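Local coordinates for extracellular protein containing a SCP domain (Bacillus anthracis, PDB 4IFA) that is of unknown function but is an extracellular, two-part protein that joins a CAP-associated N-terminal region to an SCP domain of the cysteine-rich secretory protein family, at residues L62-R71 and E80-L88; F284-A292 and G310-F320. One frame throughout, in Å; residues are numbered along the deposited sequence. Where two conformers were deposited one is given.

How the contacts relate
The two contacts follow one another along the chain and lie in different family regions, contact 1 in the CAP-associated N-terminal part and contact 2 in the cysteine-rich secretory protein part. Their centres are 29 Å apart and their nearest atoms about 12 Å apart, so they do not touch. Contact 1 forms the outer edge of an antiparallel sheet; contact 2 joins an outermost strand of the mixed sheet to helix 309-315. Between them runs helix 210-234, reached by Arg71 and Asn85 from contact 1 and, at Arg232, by the backbone carbonyls of Leu315 and Asn317 from contact 2. Glu289 of contact 2 points away from helix 309-315 and bonds His265, the pair probably lining the pocket known in SCP relatives.

Contact 1: L62-R71 and E80-L88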
loop_
_atom_site.group_PDB
_atom_site.type_symbol
_atom_site.label_atom_id
_atom_site.label_comp_id
_atom_site.label_asym_id
_atom_site.label_seq_id
_atom_site.Cartn_x
_atom_site.Cartn_y
_atom_site.Cartn_z
ATOM N N LEU A 62 10.330 -16.665 -9.367
ATOM C CA LEU A 62 10.331 -15.221 -9.126
ATOM C C LEU A 62 11.776 -14.742 -9.104
ATOM O O LEU A 62 12.126 -13.790 -9.815
ATOM C CB LEU A 62 9.614 -14.896 -7.820
ATOM C CG LEU A 62 9.602 -13.430 -7.413
ATOM C CD1 LEU A 62 8.931 -12.518 -8.493
ATOM C CD2 LEU A 62 8.869 -13.283 -6.103
ATOM N N LEU A 63 12.641 -15.467 -8.384
ATOM C CA LEU A 63 14.060 -15.079 -8.315
ATOM C C LEU A 63 14.709 -15.065 -9.718
ATOM O O LEU A 63 15.467 -14.165 -10.052
ATOM C CB LEU A 63 14.808 -16.014 -7.360
ATOM C CG LEU A 63 16.213 -15.631 -6.943
ATOM C CD1 LEU A 63 16.177 -14.294 -6.248
ATOM C CD2 LEU A 63 16.737 -16.694 -6.031
ATOM N N ALA A 64 14.427 -16.089 -10.533
ATOM C CA ALA A 64 14.954 -16.169 -11.899
ATOM C C ALA A 64 14.526 -15.051 -12.833
ATOM O O ALA A 64 15.336 -14.561 -13.623
ATOM C CB ALA A 64 14.535 -17.509 -12.533
ATOM N N LYS A 65 13.249 -14.675 -12.747
ATOM C CA LYS A 65 12.631 -13.703 -13.651
ATOM C C LYS A 65 12.817 -12.253 -13.188
ATOM O O LYS A 65 12.992 -11.360 -14.024
ATOM C CB LYS A 65 11.129 -14.015 -13.795
ATOM C CG LYS A 65 10.725 -15.407 -14.324
ATOM C CD LYS A 65 10.872 -15.544 -15.785
ATOM C CE LYS A 65 10.667 -16.998 -16.271
ATOM N NZ LYS A 65 9.303 -17.574 -16.061
ATOM N N TRP A 66 12.741 -12.016 -11.872
ATOM C CA TRP A 66 12.862 -10.659 -11.281
ATOM C C TRP A 66 14.187 -10.299 -10.612
ATOM O O TRP A 66 14.439 -9.123 -10.321
ATOM C CB TRP A 66 11.700 -10.401 -10.278
ATOM C CG TRP A 66 10.713 -9.378 -10.745
ATOM C CD1 TRP A 66 10.705 -8.056 -10.422
ATOM C CD2 TRP A 66 9.613 -9.584 -11.649
ATOM N NE1 TRP A 66 9.697 -7.437 -11.058
ATOM C CE2 TRP A 66 8.985 -8.333 -11.810
ATOM C CE3 TRP A 66 9.078 -10.695 -12.309
ATOM C CZ2 TRP A 66 7.875 -8.145 -12.642
ATOM C CZ3 TRP A 66 7.962 -10.509 -13.121
ATOM C CH2 TRP A 66 7.371 -9.256 -13.263
ATOM N N GLY A 67 15.042 -11.286 -10.345
ATOM C CA GLY A 67 16.298 -11.070 -9.618
ATOM C C GLY A 67 16.069 -11.004 -8.107
ATOM O O GLY A 67 14.950 -11.222 -7.630
ATOM N N GLU A 68 17.113 -10.702 -7.349
ATOM C CA GLU A 68 17.008 -10.610 -5.906
ATOM C C GLU A 68 16.245 -9.338 -5.554
ATOM O O GLU A 68 16.482 -8.284 -6.158
ATOM C CB GLU A 68 18.389 -10.578 -5.225
ATOM C CG GLU A 68 19.166 -11.899 -5.186
ATOM C CD GLU A 68 18.629 -12.934 -4.176
ATOM O OE1 GLU A 68 17.747 -12.619 -3.342
ATOM O OE2 GLU A 68 19.125 -14.097 -4.212
ATOM N N PRO A 69 15.286 -9.439 -4.610
ATOM C CA PRO A 69 14.606 -8.244 -4.168
ATOM C C PRO A 69 15.552 -7.331 -3.378
ATOM O O PRO A 69 16.604 -7.774 -2.896
ATOM C CB PRO A 69 13.528 -8.790 -3.232
ATOM C CG PRO A 69 14.064 -10.043 -2.704
ATOM C CD PRO A 69 14.955 -10.609 -3.769
ATOM N N SER A 70 15.163 -6.069 -3.250
ATOM C CA SER A 70 15.920 -5.098 -2.466
ATOM C C SER A 70 15.838 -5.450 -0.989
ATOM O O SER A 70 16.864 -5.523 -0.292
ATOM C CB SER A 70 15.323 -3.707 -2.658
ATOM O OG SER A 70 15.047 -3.475 -4.028
ATOM N N ARG A 71 14.609 -5.721 -0.546
ATOM C CA ARG A 71 14.273 -5.978 0.870
ATOM C C ARG A 71 13.370 -7.211 0.929
ATOM O O ARG A 71 12.548 -7.419 0.026
ATOM C CB ARG A 71 13.381 -4.834 1.482
ATOM C CG ARG A 71 14.001 -3.515 1.615
ATOM C CD ARG A 71 13.408 -2.743 2.790
ATOM N NE ARG A 71 11.947 -2.684 2.796
ATOM C CZ ARG A 71 11.238 -1.936 1.956
ATOM N NH1 ARG A 71 9.913 -1.902 2.037
ATOM N NH2 ARG A 71 11.841 -1.207 1.036
ATOM N N GLU A 80 5.898 -13.281 3.313
ATOM C CA GLU A 80 6.973 -12.299 3.400
ATOM C C GLU A 80 6.910 -11.459 2.126
ATOM O O GLU A 80 6.718 -11.972 1.002
ATOM C CB GLU A 80 8.347 -12.975 3.477
ATOM C CG GLU A 80 8.646 -13.737 4.740
ATOM C CD GLU A 80 9.969 -14.433 4.626
ATOM O OE1 GLU A 80 10.024 -15.521 4.007
ATOM O OE2 GLU A 80 10.954 -13.903 5.160
ATOM N N TRP A 81 7.085 -10.164 2.288
ATOM C CA TRP A 81 7.165 -9.276 1.141
ATOM C C TRP A 81 8.568 -9.255 0.569
ATOM O O TRP A 81 9.558 -9.028 1.306
ATOM C CB TRP A 81 6.774 -7.847 1.490
ATOM C CG TRP A 81 5.354 -7.538 1.783
ATOM C CD1 TRP A 81 4.826 -7.113 2.986
ATOM C CD2 TRP A 81 4.281 -7.503 0.843
ATOM N NE1 TRP A 81 3.495 -6.828 2.832
ATOM C CE2 TRP A 81 3.140 -7.022 1.527
ATOM C CE3 TRP A 81 4.175 -7.824 -0.508
ATOM C CZ2 TRP A 81 1.907 -6.866 0.893
ATOM C CZ3 TRP A 81 2.957 -7.654 -1.131
ATOM C CH2 TRP A 81 1.831 -7.209 -0.415
ATOM N N TRP A 82 8.670 -9.454 -0.738
ATOM C CA TRP A 82 9.913 -9.323 -1.502
ATOM C C TRP A 82 9.700 -8.000 -2.250
ATOM O O TRP A 82 8.873 -7.927 -3.192
ATOM C CB TRP A 82 10.081 -10.485 -2.481
ATOM C CG TRP A 82 10.465 -11.809 -1.909
ATOM C CD1 TRP A 82 10.146 -12.316 -0.686
ATOM C CD2 TRP A 82 11.148 -12.835 -2.615
ATOM N NE1 TRP A 82 10.656 -13.604 -0.567
ATOM C CE2 TRP A 82 11.282 -13.940 -1.737
ATOM C CE3 TRP A 82 11.686 -12.924 -3.904
ATOM C CZ2 TRP A 82 11.925 -15.131 -2.117
ATOM C CZ3 TRP A 82 12.350 -14.094 -4.268
ATOM C CH2 TRP A 82 12.437 -15.192 -3.392
ATOM N N VAL A 83 10.468 -6.973 -1.911
ATOM C CA VAL A 83 10.229 -5.625 -2.417
ATOM C C VAL A 83 11.250 -5.245 -3.476
ATOM O O VAL A 83 12.449 -5.310 -3.241
ATOM C CB VAL A 83 10.356 -4.618 -1.264
ATOM C CG1 VAL A 83 10.093 -3.202 -1.725
ATOM C CG2 VAL A 83 9.355 -4.977 -0.169
ATOM N N TYR A 84 10.759 -4.809 -4.632
ATOM C CA TYR A 84 11.553 -4.322 -5.754
ATOM C C TYR A 84 11.294 -2.818 -5.907
ATOM O O TYR A 84 10.432 -2.405 -6.679
ATOM C CB TYR A 84 11.171 -5.085 -7.035
ATOM C CG TYR A 84 11.535 -6.551 -6.942
ATOM C CD1 TYR A 84 12.734 -7.031 -7.441
ATOM C CD2 TYR A 84 10.672 -7.465 -6.322
ATOM C CE1 TYR A 84 13.094 -8.385 -7.322
ATOM C CE2 TYR A 84 11.015 -8.806 -6.187
ATOM C CZ TYR A 84 12.198 -9.271 -6.715
ATOM O OH TYR A 84 12.526 -10.610 -6.582
ATOM N N ASN A 85 12.063 -2.038 -5.158
ATOM C CA ASN A 85 11.831 -0.578 -5.087
ATOM C C ASN A 85 12.963 0.273 -5.621
ATOM O O ASN A 85 12.909 1.482 -5.466
ATOM C CB ASN A 85 11.593 -0.162 -3.623
ATOM C CG ASN A 85 12.831 -0.318 -2.771
ATOM O OD1 ASN A 85 13.740 -1.051 -3.149
ATOM N ND2 ASN A 85 12.896 0.349 -1.619
ATOM N N GLN A 86 13.951 -0.296 -6.278
ATOM C CA GLN A 86 15.096 0.544 -6.691
ATOM C C GLN A 86 14.828 1.459 -7.889
ATOM O O GLN A 86 15.575 2.416 -8.128
ATOM C CB GLN A 86 16.380 -0.282 -6.813
ATOM C CG GLN A 86 16.827 -0.919 -5.458
ATOM C CD GLN A 86 17.143 0.096 -4.330
ATOM O OE1 GLN A 86 18.053 0.928 -4.462
ATOM N NE2 GLN A 86 16.412 0.005 -3.207
ATOM N N ASP A 87 13.749 1.183 -8.613
ATOM C CA ASP A 87 13.317 2.020 -9.707
ATOM C C ASP A 87 11.850 2.281 -9.459
ATOM O O ASP A 87 10.993 1.391 -9.637
ATOM C CB ASP A 87 13.530 1.306 -11.045
ATOM C CG ASP A 87 13.060 2.125 -12.240
ATOM O OD1 ASP A 87 12.323 3.126 -12.094
ATOM O OD2 ASP A 87 13.474 1.729 -13.367
ATOM N N LEU A 88 11.519 3.526 -9.106
ATOM C CA LEU A 88 10.124 3.854 -8.781
ATOM C C LEU A 88 9.149 3.625 -9.936
ATOM O O LEU A 88 7.986 3.321 -9.676
ATOM C CB LEU A 88 9.960 5.262 -8.180
ATOM C CG LEU A 88 10.564 5.462 -6.773
ATOM C CD1 LEU A 88 10.136 6.841 -6.252
ATOM C CD2 LEU A 88 10.235 4.337 -5.727
HETATM O O HOH W 1 14.573 -3.387 -6.745
#
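Arg71 and Val83 form an antiparallel hydrogen-bonded pair, with Val83 N 2.9 Å from Arg71 O and the N-H pointing almost straight at it (174°). Ser70 N also reaches Val83 O (2.8 Å), while the bond from Arg71 N to the same oxygen is weak; with Ser70 and Arg71 both facing Val83, this is a classic beta bulge. Before it, helix 59-66 ends at Trp66, and Gly67, with positive phi, is the first residue out of it. Tyr84 fills the bend. With CG beside its own backbone N (chi1 -65°), its ring is clasped between two residues: Trp66 meets one face edge-on, the planes 67° apart, and Pro69 CA makes a CH-pi contact on the opposite face. Tyr84 OH donates to Gly67 O (2.7 Å) at the ring edge, tethering the end of the side chain, while the contacts on both faces hinder rotation of the ring. Trp82 packs obliquely against Pro69 CG and against Leu62 CD2, which comes within 3.6 Å of Trp82 CE3. From the bulge itself, Ser70 OG donates to Asn85 OD1 (2.9 Å), an oxygen that also accepts from Gln86 NE2, and a water links the hydroxyl to Gln86 N. The Arg71 guanidinium lies alongside Val83, with CG2 over one face, and is salt-bridged to Glu73; Asn85 ND2 binds Asp226. A helix-to-strand connection thus leads into a bulged beta hairpin, strands 71-74 and 80-84, at the edge of the seven-stranded antiparallel sheet.

Contact 2: F284-A292 and G310-F320; sequences FQLAGENIA and GHRKNLLNEQF
Asn290 and Asn314 both place CG anti to the carbonyl carbon (chi1 -72° in Asn290), so that the two side chains run antiparallel alongside one another, their amide planes turned by 43°. Asn314 ND2 donates to Asn290 OD1 at 3.0 Å; the bond is nearly straight (168°) and in the donor's amide plane, but it meets the acceptor from above the carbonyl plane. The other end of Asn290 is gripped twice: ND2 donates to His311 O (3.1 Å), which also accepts from Leu315 N within the helix, and to Gln334 on the adjacent strand. The His311 ring has Asn290 CB at its edge, and His311 CD2 comes within 3.5 Å of Asn290 OD1, while His311 ND1 bonds Ser308. Helix 309-315 is thereby pinned across strand 286-293, at the edge of the mixed sheet in the alpha/beta fold of the SCP domain. On the strand's other face Glu289 binds Arg276 and His265, consistent with the His-Glu pocket of this family. Toward the start of the strand the Phe320 ring takes over, its CZ 3.6 Å from the backbone N of Gly288, where the strand has no side chain. Leu286 CD2 touches Phe320 CE1 (3.7 Å), crossing the ring side chain at about a right angle, and also reaches Gln319. Asn317 shapes this end, its OD1 accepting from Gln319 N in an Asx turn and its ND2 donating to Gln319 OE1.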
loop_
_atom_site.group_PDB
_atom_site.type_symbol
_atom_site.label_atom_id
_atom_site.label_comp_id
_atom_site.label_asym_id
_atom_site.label_seq_id
_atom_site.Cartn_x
_atom_site.Cartn_y
_atom_site.Cartn_z
ATOM N N PHE A 284 12.263 22.008 12.802
ATOM C CA PHE A 284 11.586 22.068 11.519
ATOM C C PHE A 284 11.054 23.476 11.268
ATOM O O PHE A 284 10.761 24.214 12.208
ATOM C CB PHE A 284 10.450 21.004 11.502
ATOM C CG PHE A 284 9.463 21.173 12.613
ATOM C CD1 PHE A 284 8.317 21.905 12.424
ATOM C CD2 PHE A 284 9.712 20.634 13.873
ATOM C CE1 PHE A 284 7.406 22.076 13.444
ATOM C CE2 PHE A 284 8.812 20.817 14.908
ATOM C CZ PHE A 284 7.656 21.553 14.684
ATOM N N GLN A 285 10.939 23.816 9.983
ATOM C CA GLN A 285 10.355 25.064 9.529
ATOM C C GLN A 285 8.856 24.908 9.432
ATOM O O GLN A 285 8.116 25.857 9.602
ATOM C CB GLN A 285 10.910 25.397 8.138
ATOM C CG GLN A 285 12.389 25.724 8.151
ATOM C CD GLN A 285 12.932 25.947 6.765
ATOM O OE1 GLN A 285 12.191 26.315 5.856
ATOM N NE2 GLN A 285 14.248 25.842 6.623
ATOM N N LEU A 286 8.404 23.682 9.173
ATOM C CA LEU A 286 6.980 23.362 8.996
ATOM C C LEU A 286 6.782 21.861 9.203
ATOM O O LEU A 286 7.693 21.066 8.901
ATOM C CB LEU A 286 6.549 23.695 7.575
ATOM C CG LEU A 286 5.055 23.756 7.318
ATOM C CD1 LEU A 286 4.510 25.053 7.938
ATOM C CD2 LEU A 286 4.725 23.707 5.833
ATOM N N ALA A 287 5.596 21.468 9.680
ATOM C CA ALA A 287 5.267 20.069 9.922
ATOM C C ALA A 287 3.808 19.793 9.584
ATOM O O ALA A 287 2.955 20.694 9.619
ATOM C CB ALA A 287 5.535 19.667 11.351
ATOM N N GLY A 288 3.548 18.548 9.247
ATOM C CA GLY A 288 2.183 18.060 8.990
ATOM C C GLY A 288 2.078 16.601 9.376
ATOM O O GLY A 288 3.076 15.913 9.476
ATOM N N GLU A 289 0.852 16.135 9.599
ATOM C CA GLU A 289 0.634 14.752 10.017
ATOM C C GLU A 289 -0.579 14.116 9.373
ATOM O O GLU A 289 -1.621 14.743 9.303
ATOM C CB GLU A 289 0.424 14.699 11.527
ATOM C CG GLU A 289 -0.001 13.347 12.114
ATOM C CD GLU A 289 0.036 13.393 13.628
ATOM O OE1 GLU A 289 -0.964 13.848 14.243
ATOM O OE2 GLU A 289 1.079 13.005 14.176
ATOM N N ASN A 290 -0.419 12.850 8.959
ATOM C CA ASN A 290 -1.548 12.021 8.581
ATOM C C ASN A 290 -1.564 10.819 9.531
ATOM O O ASN A 290 -0.541 10.194 9.744
ATOM C CB ASN A 290 -1.458 11.484 7.138
ATOM C CG ASN A 290 -1.692 12.534 6.104
ATOM O OD1 ASN A 290 -2.341 13.548 6.362
ATOM N ND2 ASN A 290 -1.218 12.277 4.868
ATOM N N ILE A 291 -2.746 10.485 10.031
ATOM C CA ILE A 291 -2.961 9.331 10.897
ATOM C C ILE A 291 -4.037 8.417 10.308
ATOM O O ILE A 291 -4.947 8.856 9.604
ATOM C CB ILE A 291 -3.304 9.717 12.388
ATOM C CG1 ILE A 291 -4.404 10.762 12.442
ATOM C CG2 ILE A 291 -2.027 10.195 13.105
ATOM C CD1 ILE A 291 -4.874 11.078 13.901
ATOM N N ALA A 292 -3.871 7.113 10.562
ATOM C CA ALA A 292 -4.817 6.088 10.132
ATOM C C ALA A 292 -4.815 4.948 11.116
ATOM O O ALA A 292 -3.810 4.667 11.760
ATOM C CB ALA A 292 -4.399 5.530 8.768
ATOM N N GLY A 310 -8.128 16.188 3.187
ATOM C CA GLY A 310 -7.212 16.759 4.169
ATOM C C GLY A 310 -5.873 16.073 4.217
ATOM O O GLY A 310 -4.806 16.708 4.388
ATOM N N HIS A 311 -5.911 14.763 4.092
ATOM C CA HIS A 311 -4.684 13.984 4.138
ATOM C C HIS A 311 -3.874 14.157 2.854
ATOM O O HIS A 311 -2.638 14.200 2.834
ATOM C CB HIS A 311 -5.006 12.512 4.372
ATOM C CG HIS A 311 -5.772 12.263 5.631
ATOM N ND1 HIS A 311 -7.138 12.372 5.721
ATOM C CD2 HIS A 311 -5.341 11.885 6.857
ATOM C CE1 HIS A 311 -7.520 12.086 6.955
ATOM N NE2 HIS A 311 -6.447 11.762 7.661
ATOM N N ARG A 312 -4.596 14.191 1.737
ATOM C CA ARG A 312 -4.008 14.431 0.417
ATOM C C ARG A 312 -3.243 15.740 0.359
ATOM O O ARG A 312 -2.197 15.835 -0.283
ATOM C CB ARG A 312 -5.121 14.388 -0.641
ATOM C CG ARG A 312 -4.693 14.566 -2.088
ATOM C CD ARG A 312 -5.966 14.712 -2.926
ATOM N NE ARG A 312 -5.704 14.730 -4.370
ATOM C CZ ARG A 312 -5.474 13.632 -5.082
ATOM N NH1 ARG A 312 -5.430 12.428 -4.505
ATOM N NH2 ARG A 312 -5.249 13.722 -6.383
ATOM N N LYS A 313 -3.768 16.777 1.023
ATOM C CA LYS A 313 -3.072 18.061 1.084
ATOM C C LYS A 313 -1.644 17.876 1.619
ATOM O O LYS A 313 -0.722 18.492 1.089
ATOM C CB LYS A 313 -3.864 19.124 1.887
ATOM C CG LYS A 313 -5.116 19.594 1.162
ATOM C CD LYS A 313 -5.849 20.767 1.778
ATOM C CE LYS A 313 -7.200 20.957 1.030
ATOM N NZ LYS A 313 -7.092 20.992 -0.468
ATOM N N ASN A 314 -1.446 17.032 2.652
ATOM C CA ASN A 314 -0.100 16.831 3.170
ATOM C C ASN A 314 0.763 16.052 2.181
ATOM O O ASN A 314 1.908 16.428 1.911
ATOM C CB ASN A 314 -0.107 16.118 4.521
ATOM C CG ASN A 314 -0.620 16.970 5.638
ATOM O OD1 ASN A 314 -0.335 18.182 5.706
ATOM N ND2 ASN A 314 -1.360 16.348 6.540
ATOM N N LEU A 315 0.186 15.008 1.574
ATOM C CA LEU A 315 0.918 14.243 0.565
ATOM C C LEU A 315 1.451 15.093 -0.555
ATOM O O LEU A 315 2.547 14.886 -1.051
ATOM C CB LEU A 315 0.016 13.171 -0.051
ATOM C CG LEU A 315 -0.379 12.032 0.876
ATOM C CD1 LEU A 315 -1.483 11.183 0.208
ATOM C CD2 LEU A 315 0.770 11.106 1.281
ATOM N N LEU A 316 0.664 16.087 -0.960
ATOM C CA LEU A 316 0.965 16.877 -2.158
ATOM C C LEU A 316 1.561 18.251 -1.877
ATOM O O LEU A 316 1.695 19.069 -2.777
ATOM C CB LEU A 316 -0.294 17.019 -3.044
ATOM C CG LEU A 316 -0.938 15.718 -3.515
ATOM C CD1 LEU A 316 -2.106 15.995 -4.450
ATOM C CD2 LEU A 316 0.077 14.789 -4.147
ATOM N N ASN A 317 1.968 18.496 -0.632
ATOM C CA ASN A 317 2.506 19.804 -0.287
ATOM C C ASN A 317 3.949 19.930 -0.706
ATOM O O ASN A 317 4.814 19.254 -0.170
ATOM C CB ASN A 317 2.349 20.057 1.216
ATOM C CG ASN A 317 2.658 21.499 1.603
ATOM O OD1 ASN A 317 3.226 22.281 0.828
ATOM N ND2 ASN A 317 2.251 21.868 2.815
ATOM N N GLU A 318 4.221 20.794 -1.674
ATOM C CA GLU A 318 5.585 20.987 -2.148
ATOM C C GLU A 318 6.508 21.595 -1.065
ATOM O O GLU A 318 7.750 21.496 -1.159
ATOM C CB GLU A 318 5.589 21.869 -3.415
ATOM C CG GLU A 318 6.972 21.991 -4.085
ATOM C CD GLU A 318 6.904 22.445 -5.537
ATOM O OE1 GLU A 318 6.035 23.299 -5.853
ATOM O OE2 GLU A 318 7.725 21.958 -6.361
ATOM N N GLN A 319 5.928 22.237 -0.051
ATOM C CA GLN A 319 6.743 22.847 1.017
ATOM C C GLN A 319 7.525 21.792 1.828
ATOM O O GLN A 319 8.577 22.118 2.404
ATOM C CB GLN A 319 5.881 23.665 1.995
ATOM C CG GLN A 319 5.196 24.919 1.460
ATOM C CD GLN A 319 4.101 25.440 2.415
ATOM O OE1 GLN A 319 3.454 24.660 3.108
ATOM N NE2 GLN A 319 3.869 26.763 2.425
ATOM N N PHE A 320 6.991 20.573 1.938
ATOM C CA PHE A 320 7.649 19.509 2.701
ATOM C C PHE A 320 8.846 18.928 1.963
ATOM O O PHE A 320 8.820 18.745 0.737
ATOM C CB PHE A 320 6.682 18.397 3.064
ATOM C CG PHE A 320 5.596 18.817 3.999
ATOM C CD1 PHE A 320 5.860 19.612 5.113
ATOM C CD2 PHE A 320 4.300 18.361 3.808
ATOM C CE1 PHE A 320 4.832 19.965 5.975
ATOM C CE2 PHE A 320 3.280 18.720 4.678
ATOM C CZ PHE A 320 3.558 19.500 5.754
#